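PDB 5NTD: leucyl aminopeptidase from Trypanosoma brucei brucei, which probably removes N-terminal amino acids, leucine among them, from peptides as a metal-dependent M17 aminopeptidase, with manganese bound here alongside the inhibitor bestatin. Local coordinates for residues G[208-211]-G[212-216]; G[218-222]-G[223-227]; G[306-309]-G[310-313]. All blocks are in the same frame, centred on the assembly; numbering follows the deposited sequence.

Contact 1. Residues G[208-211]-G[212-216]; sequences LCQR and LVDAP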
loop_
_atom_site.group_PDB
_atom_site.type_symbol
_atom_site.label_atom_id
_atom_site.label_comp_id
_atom_site.label_asym_id
_atom_site.label_seq_id
_atom_site.Cartn_x
_atom_site.Cartn_y
_atom_site.Cartn_z
ATOM N N LEU G 208 10.161 34.629 -17.072
ATOM C CA LEU G 208 11.274 34.393 -16.125
ATOM C C LEU G 208 10.803 33.432 -15.024
ATOM O O LEU G 208 11.516 32.531 -14.637
ATOM C CB LEU G 208 11.772 35.692 -15.504
ATOM C CG LEU G 208 12.858 35.536 -14.458
ATOM C CD1 LEU G 208 14.069 34.823 -15.023
ATOM C CD2 LEU G 208 13.279 36.903 -13.931
ATOM N N CYS G 209 9.611 33.685 -14.519
ATOM C CA CYS G 209 8.992 32.849 -13.484
ATOM C C CYS G 209 8.877 31.417 -13.997
ATOM O O CYS G 209 9.309 30.462 -13.351
ATOM C CB CYS G 209 7.641 33.388 -13.110
ATOM S SG CYS G 209 6.830 32.487 -11.759
ATOM N N GLN G 210 8.388 31.305 -15.220
ATOM C CA GLN G 210 8.308 30.007 -15.916
ATOM C C GLN G 210 9.663 29.324 -16.003
ATOM O O GLN G 210 9.810 28.116 -15.742
ATOM C CB GLN G 210 7.728 30.183 -17.299
ATOM C CG GLN G 210 7.320 28.894 -17.959
ATOM C CD GLN G 210 7.097 29.074 -19.456
ATOM O OE1 GLN G 210 5.982 28.972 -19.943
ATOM N NE2 GLN G 210 8.179 29.306 -20.189
ATOM N N ARG G 211 10.671 30.109 -16.327
ATOM C CA ARG G 211 12.044 29.588 -16.515
ATOM C C ARG G 211 12.565 29.010 -15.221
ATOM O O ARG G 211 13.131 27.914 -15.187
ATOM C CB ARG G 211 12.964 30.701 -17.007
ATOM C CG ARG G 211 14.357 30.216 -17.397
ATOM C CD ARG G 211 15.220 31.330 -18.003
ATOM N NE ARG G 211 16.524 30.793 -18.338
ATOM C CZ ARG G 211 16.767 29.998 -19.383
ATOM N NH1 ARG G 211 15.817 29.698 -20.262
ATOM N NH2 ARG G 211 17.995 29.482 -19.537
ATOM N N LEU G 212 12.406 29.771 -14.158
ATOM C CA LEU G 212 12.926 29.386 -12.839
ATOM C C LEU G 212 12.239 28.080 -12.348
ATOM O O LEU G 212 12.874 27.192 -11.799
ATOM C CB LEU G 212 12.742 30.494 -11.820
ATOM C CG LEU G 212 13.521 31.800 -12.095
ATOM C CD1 LEU G 212 13.007 32.892 -11.215
ATOM C CD2 LEU G 212 15.015 31.620 -11.876
ATOM N N VAL G 213 10.940 28.009 -12.579
ATOM C CA VAL G 213 10.133 26.876 -12.126
ATOM C C VAL G 213 10.438 25.610 -12.950
ATOM O O VAL G 213 10.693 24.546 -12.400
ATOM C CB VAL G 213 8.639 27.231 -12.127
ATOM C CG1 VAL G 213 7.796 26.022 -11.736
ATOM C CG2 VAL G 213 8.399 28.343 -11.134
ATOM N N ASP G 214 10.477 25.775 -14.260
ATOM C CA ASP G 214 10.854 24.688 -15.216
ATOM C C ASP G 214 12.244 24.126 -14.928
ATOM O O ASP G 214 12.504 22.960 -15.084
ATOM C CB ASP G 214 10.878 25.177 -16.669
ATOM C CG ASP G 214 9.519 25.108 -17.354
ATOM O OD1 ASP G 214 8.646 24.327 -16.921
ATOM O OD2 ASP G 214 9.326 25.894 -18.292
ATOM N N ALA G 215 13.158 24.999 -14.534
ATOM C CA ALA G 215 14.564 24.626 -14.402
ATOM C C ALA G 215 14.676 23.504 -13.399
ATOM O O ALA G 215 14.093 23.573 -12.316
ATOM C CB ALA G 215 15.414 25.814 -13.976
ATOM N N PRO G 216 15.471 22.482 -13.721
ATOM C CA PRO G 216 15.676 21.413 -12.758
ATOM C C PRO G 216 16.574 21.855 -11.630
ATOM O O PRO G 216 17.285 22.834 -11.755
ATOM C CB PRO G 216 16.353 20.342 -13.586
ATOM C CG PRO G 216 17.144 21.107 -14.587
ATOM C CD PRO G 216 16.269 22.279 -14.932
HETATM O O HOH W 1 10.633 28.299 -19.398
#
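Leu212 lies one turn beyond Leu208 on helix 196-214, and its backbone N reaches back to Leu208 O at 2.9 Å. With CG beside its own backbone N (chi1 -64°), Leu212 leans back over the preceding turn, which brings Leu212 CG to 3.3 Å from Leu208 O and Leu212 CD1 to 4.2 Å from Leu208 CG. The two leucines cross at a slant, and Leu212 also packs on Ile228 of helix 222-236. All of this is the last full turn of an α-helix in the catalytic domain: the i to i+4 ladder runs on through Asp214 N to Gln210 O, 2.8 Å, and finishes with a more bent bond from Ala215 N to Arg211 O (3.0 Å, 137° at the hydrogen), where Ala215 leaves helical geometry and the chain turns off into Pro216. Arg211 accepts that last bond with its carbonyl, while its extended side chain runs away from the turn to Asn164, Ser18 and the carbonyl of Tyr176. Gln210 and Asp214 stand side by side, amide and carboxylate planes 36° apart. A water joins them, accepting from Gln210 NE2 at 2.8 Å and donating to Asp214 OD2 at 3.0 Å; His163 ND1 also bonds to OD2, and Ala506 N holds OD1.

Contact 2. Residues G[218-222]-G[223-227]; sequences NLLTT and ATFTE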
loop_
_atom_site.group_PDB
_atom_site.type_symbol
_atom_site.label_atom_id
_atom_site.label_comp_id
_atom_site.label_asym_id
_atom_site.label_seq_id
_atom_site.Cartn_x
_atom_site.Cartn_y
_atom_site.Cartn_z
ATOM N N ASN G 218 19.210 20.784 -10.419
ATOM C CA ASN G 218 20.673 20.733 -10.675
ATOM C C ASN G 218 21.189 22.051 -11.275
ATOM O O ASN G 218 22.360 22.341 -11.203
ATOM C CB ASN G 218 21.113 19.506 -11.477
ATOM C CG ASN G 218 20.540 19.481 -12.851
ATOM O OD1 ASN G 218 19.386 19.101 -13.052
ATOM N ND2 ASN G 218 21.309 19.922 -13.817
ATOM N N LEU G 219 20.270 22.854 -11.808
ATOM C CA LEU G 219 20.563 24.217 -12.347
ATOM C C LEU G 219 20.108 25.318 -11.412
ATOM O O LEU G 219 20.832 26.269 -11.132
ATOM C CB LEU G 219 19.912 24.419 -13.689
ATOM C CG LEU G 219 20.467 23.540 -14.803
ATOM C CD1 LEU G 219 19.692 23.783 -16.090
ATOM C CD2 LEU G 219 21.943 23.792 -15.051
ATOM N N LEU G 220 18.880 25.183 -10.929
ATOM C CA LEU G 220 18.332 26.144 -9.981
ATOM C C LEU G 220 18.433 25.609 -8.582
ATOM O O LEU G 220 17.568 24.875 -8.083
ATOM C CB LEU G 220 16.900 26.550 -10.316
ATOM C CG LEU G 220 16.505 27.738 -9.404
ATOM C CD1 LEU G 220 17.095 29.064 -9.877
ATOM C CD2 LEU G 220 15.021 27.858 -9.326
ATOM N N THR G 221 19.467 26.073 -7.925
ATOM C CA THR G 221 19.788 25.707 -6.542
ATOM C C THR G 221 19.543 26.883 -5.615
ATOM O O THR G 221 19.207 27.978 -6.063
ATOM C CB THR G 221 21.247 25.302 -6.420
ATOM O OG1 THR G 221 22.069 26.461 -6.551
ATOM C CG2 THR G 221 21.627 24.313 -7.477
ATOM N N THR G 222 19.696 26.665 -4.319
ATOM C CA THR G 222 19.549 27.753 -3.377
ATOM C C THR G 222 20.573 28.858 -3.699
ATOM O O THR G 222 20.271 30.040 -3.624
ATOM C CB THR G 222 19.754 27.348 -1.918
ATOM O OG1 THR G 222 21.048 26.777 -1.746
ATOM C CG2 THR G 222 18.684 26.357 -1.469
ATOM N N ALA G 223 21.758 28.446 -4.144
ATOM C CA ALA G 223 22.848 29.370 -4.483
ATOM C C ALA G 223 22.595 30.085 -5.796
ATOM O O ALA G 223 22.791 31.330 -5.873
ATOM C CB ALA G 223 24.188 28.666 -4.548
ATOM N N THR G 224 22.178 29.359 -6.836
ATOM C CA THR G 224 21.970 30.041 -8.128
ATOM C C THR G 224 20.757 30.981 -8.097
ATOM O O THR G 224 20.759 32.040 -8.728
ATOM C CB THR G 224 21.899 29.126 -9.331
ATOM O OG1 THR G 224 20.817 28.217 -9.182
ATOM C CG2 THR G 224 23.189 28.398 -9.485
ATOM N N PHE G 225 19.733 30.603 -7.349
ATOM C CA PHE G 225 18.545 31.470 -7.202
ATOM C C PHE G 225 19.003 32.781 -6.522
ATOM O O PHE G 225 18.648 33.879 -6.935
ATOM C CB PHE G 225 17.472 30.791 -6.383
ATOM C CG PHE G 225 16.066 31.316 -6.601
ATOM C CD1 PHE G 225 15.798 32.586 -7.071
ATOM C CD2 PHE G 225 14.986 30.498 -6.259
ATOM C CE1 PHE G 225 14.498 33.025 -7.228
ATOM C CE2 PHE G 225 13.666 30.937 -6.418
ATOM C CZ PHE G 225 13.423 32.207 -6.889
ATOM N N THR G 226 19.814 32.630 -5.497
ATOM C CA THR G 226 20.345 33.790 -4.792
ATOM C C THR G 226 21.177 34.688 -5.742
ATOM O O THR G 226 21.041 35.910 -5.726
ATOM C CB THR G 226 21.198 33.363 -3.593
ATOM O OG1 THR G 226 20.352 32.663 -2.671
ATOM C CG2 THR G 226 21.814 34.589 -2.878
ATOM N N GLU G 227 22.037 34.069 -6.519
ATOM C CA GLU G 227 22.888 34.821 -7.461
ATOM C C GLU G 227 22.048 35.554 -8.481
ATOM O O GLU G 227 22.368 36.671 -8.885
ATOM C CB GLU G 227 23.873 33.928 -8.198
ATOM C CG GLU G 227 25.033 33.494 -7.329
ATOM C CD GLU G 227 25.881 32.434 -8.030
ATOM O OE1 GLU G 227 26.247 32.670 -9.210
ATOM O OE2 GLU G 227 26.173 31.368 -7.422
#
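Coming out of an irregular loop, the chain enters helix 222-236 at Thr222, and the first turn is closed by Phe225 N bonding to Thr221 O at 3.0 Å. Thr221 and Thr224 then bond to each other in both directions. Thr221 OG1 takes the hydrogen of Thr224 N at 2.9 Å in a nearly straight bond (169°), and Thr224 OG1 takes that of Thr221 N at 2.8 Å. The second hydroxyl also donates to Leu219 O, 2.8 Å away, approaching in the carbonyl plane on a lone pair, so Thr224 OG1 accepts from one residue of the loop and gives to another. Its chi1 of 60°, with the oxygen between backbone N and carbonyl carbon, turns it back toward the loop to do this. Two residues past Thr224, Thr226 OG1 sits beside its own backbone N (chi1 -63°) and donates one turn back to Thr222 O at 2.8 Å; Thr226 N bonds to the same carbonyl from above its plane. On the apolar side Leu220 CD1 rests 3.9 Å from Phe225 CB, while the phenyl ring continues inward to Leu339 and Leu341 of strand 334-344. Thr222 is tied outward, its hydroxyl bonding to the carbonyl of Ala266. The reciprocal threonine pair is a capping box, with Thr221 as the N-cap that satisfies an amide in the opening turn of helix 222-236.

Contact 3. Residues G[306-309]-G[310-313]; sequences MKLM and KHDM. With MN (manganese (II) ion), chain B; BES (2-(3-amino-2-hydroxy-4-phenyl-butyrylamino)-4-methyl-pentanoic acid), chain C.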
loop_
_atom_site.group_PDB
_atom_site.type_symbol
_atom_site.label_atom_id
_atom_site.label_comp_id
_atom_site.label_asym_id
_atom_site.label_seq_id
_atom_site.Cartn_x
_atom_site.Cartn_y
_atom_site.Cartn_z
ATOM N N MET G 306 7.417 12.776 -5.907
ATOM C CA MET G 306 8.657 13.579 -5.847
ATOM C C MET G 306 8.969 14.239 -7.175
ATOM O O MET G 306 9.577 15.299 -7.203
ATOM C CB MET G 306 9.857 12.747 -5.401
ATOM C CG MET G 306 10.978 13.602 -4.814
ATOM S SD MET G 306 12.507 12.696 -4.514
ATOM C CE MET G 306 11.982 11.440 -3.329
ATOM N N LYS G 307 8.582 13.569 -8.269
ATOM C CA LYS G 307 8.711 14.130 -9.648
ATOM C C LYS G 307 7.927 15.454 -9.657
ATOM O O LYS G 307 6.882 15.606 -9.008
ATOM C CB LYS G 307 8.221 13.221 -10.809
ATOM N N LEU G 308 8.513 16.439 -10.295
ATOM C CA LEU G 308 7.912 17.802 -10.320
ATOM C C LEU G 308 7.997 18.624 -9.015
ATOM O O LEU G 308 7.511 19.744 -8.973
ATOM C CB LEU G 308 6.467 17.750 -10.857
ATOM C CG LEU G 308 6.337 17.124 -12.283
ATOM C CD1 LEU G 308 4.899 17.246 -12.788
ATOM C CD2 LEU G 308 7.347 17.661 -13.334
ATOM N N MET G 309 8.692 18.132 -8.002
ATOM C CA MET G 309 8.992 18.970 -6.823
ATOM C C MET G 309 10.092 20.036 -7.076
ATOM O O MET G 309 10.413 20.828 -6.198
ATOM C CB MET G 309 9.303 18.129 -5.592
ATOM C CG MET G 309 8.073 17.379 -5.094
ATOM S SD MET G 309 6.764 18.482 -4.519
ATOM C CE MET G 309 5.318 17.759 -5.249
ATOM N N LYS G 310 10.678 20.030 -8.275
ATOM C CA LYS G 310 11.472 21.196 -8.756
ATOM C C LYS G 310 10.567 22.434 -8.861
ATOM O O LYS G 310 11.061 23.565 -8.828
ATOM C CB LYS G 310 12.138 20.954 -10.102
ATOM C CG LYS G 310 11.165 20.921 -11.266
ATOM C CD LYS G 310 11.826 20.701 -12.619
ATOM C CE LYS G 310 10.750 20.534 -13.685
ATOM N NZ LYS G 310 11.255 20.545 -15.073
ATOM N N HIS G 311 9.252 22.199 -8.958
ATOM C CA HIS G 311 8.254 23.265 -8.942
ATOM C C HIS G 311 8.006 23.869 -7.553
ATOM O O HIS G 311 7.267 24.857 -7.434
ATOM C CB HIS G 311 6.913 22.816 -9.495
ATOM C CG HIS G 311 6.953 22.363 -10.916
ATOM N ND1 HIS G 311 5.978 21.565 -11.450
ATOM C CD2 HIS G 311 7.836 22.582 -11.920
ATOM C CE1 HIS G 311 6.260 21.294 -12.715
ATOM N NE2 HIS G 311 7.386 21.895 -13.022
ATOM N N ASP G 312 8.660 23.328 -6.529
ATOM C CA ASP G 312 8.335 23.685 -5.136
ATOM C C ASP G 312 8.903 25.048 -4.731
ATOM O O ASP G 312 8.733 25.504 -3.595
ATOM C CB ASP G 312 8.777 22.593 -4.140
ATOM C CG ASP G 312 7.845 22.457 -2.983
ATOM O OD1 ASP G 312 6.635 22.786 -3.147
ATOM O OD2 ASP G 312 8.219 21.984 -1.846
ATOM N N MET G 313 9.592 25.675 -5.666
ATOM C CA MET G 313 10.043 27.083 -5.506
ATOM C C MET G 313 9.140 28.065 -6.286
ATOM O O MET G 313 9.450 29.230 -6.449
ATOM C CB MET G 313 11.532 27.270 -5.805
ATOM C CG MET G 313 12.078 26.526 -6.997
ATOM S SD MET G 313 11.118 26.797 -8.477
ATOM C CE MET G 313 11.554 28.517 -8.784
HETATM MN MN MN B . 7.122 21.327 -0.391
HETATM N N2 BES C . 5.605 20.918 -1.665
HETATM C C1 BES C . 4.591 20.005 -1.141
HETATM C C6 BES C . 3.156 20.340 -1.617
HETATM C C7 BES C . 2.739 19.849 -2.976
HETATM C C8 BES C . 3.040 20.576 -4.119
HETATM C C12 BES C . 1.992 18.685 -3.110
HETATM C C9 BES C . 2.643 20.126 -5.376
HETATM C C11 BES C . 1.594 18.227 -4.375
HETATM C C10 BES C . 1.924 18.941 -5.511
HETATM C C2 BES C . 4.713 20.059 0.398
HETATM O O2 BES C . 6.058 20.358 0.882
HETATM C C3 BES C . 4.340 18.708 0.934
HETATM O O3 BES C . 5.302 17.909 1.011
HETATM N N1 BES C . 3.049 18.600 1.290
HETATM C C4 BES C . 2.430 17.428 1.835
HETATM C C13 BES C . 2.466 17.425 3.359
HETATM C C14 BES C . 2.182 16.069 4.003
HETATM C C15 BES C . 2.897 14.856 3.420
HETATM C C16 BES C . 2.562 16.118 5.462
HETATM C C5 BES C . 0.997 17.348 1.433
HETATM O O1 BES C . 0.556 16.241 1.123
HETATM O O4 BES C . 0.296 18.364 1.431
HETATM O O HOH W 2 4.591 20.312 -9.530
#
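Asp312 OD2 binds one of the two manganese ions at 1.9 Å, and bestatin chelates the same metal through its amine N2 and hydroxyl O2. Lys289, Asp294 and Glu373 complete the site, the last two also serving the second ion of this two-metal M17 centre. The other carboxylate oxygen, Asp312 OD1, lies 2.6 Å from bestatin N2 and is bonded to Thr401, a second-shell partner that should help fix the carboxylate's rotation. Leading up to Asp312, the backbone coils tightly: a type II turn from Met306 to Met309 runs into a short 3-10 segment that delivers the aspartate to the metal. Asp312 N bonds to Met309 O at 3.1 Å and His311 N to Leu308 O at 3.0 Å, each donor well above the carbonyl plane. A water donates to Leu308 O and sits 2.7 Å from His311 ND1. Met309, bent at chi2 (-64°) and again at chi3, curls round to set CE 3.6 Å from bestatin C9 on the phenyl ring. Leu308 runs alongside His311, with Leu308 CD2 3.8 Å from His311 CE1, and Phe501 meets the imidazole ring. Asp354 of the second subunit accepts from the backbone N atoms of Leu308 and Lys310.

Contacts 1, 2 and 3 follow in that order along the chain, all within the catalytic domain. Contact 1 closes helix 196-214 and contact 2 opens helix 222-236, their centres about 11 Å apart; Leu220 packs where the two meet. Contact 3, in the loop between helices 303-306 and 314-328, lies about 11 Å from contact 1 and about 14 Å from contact 2, centre to centre. Lys310 NZ probably bonds to Asp214 O, His311 packs on Val213, and Met313 CE touches Leu212, Leu220 and Phe225. The metal-binding loop is thus backed by the junction of two helices, and all three stretches reach the second subunit, contact 2 through Asn218 alone.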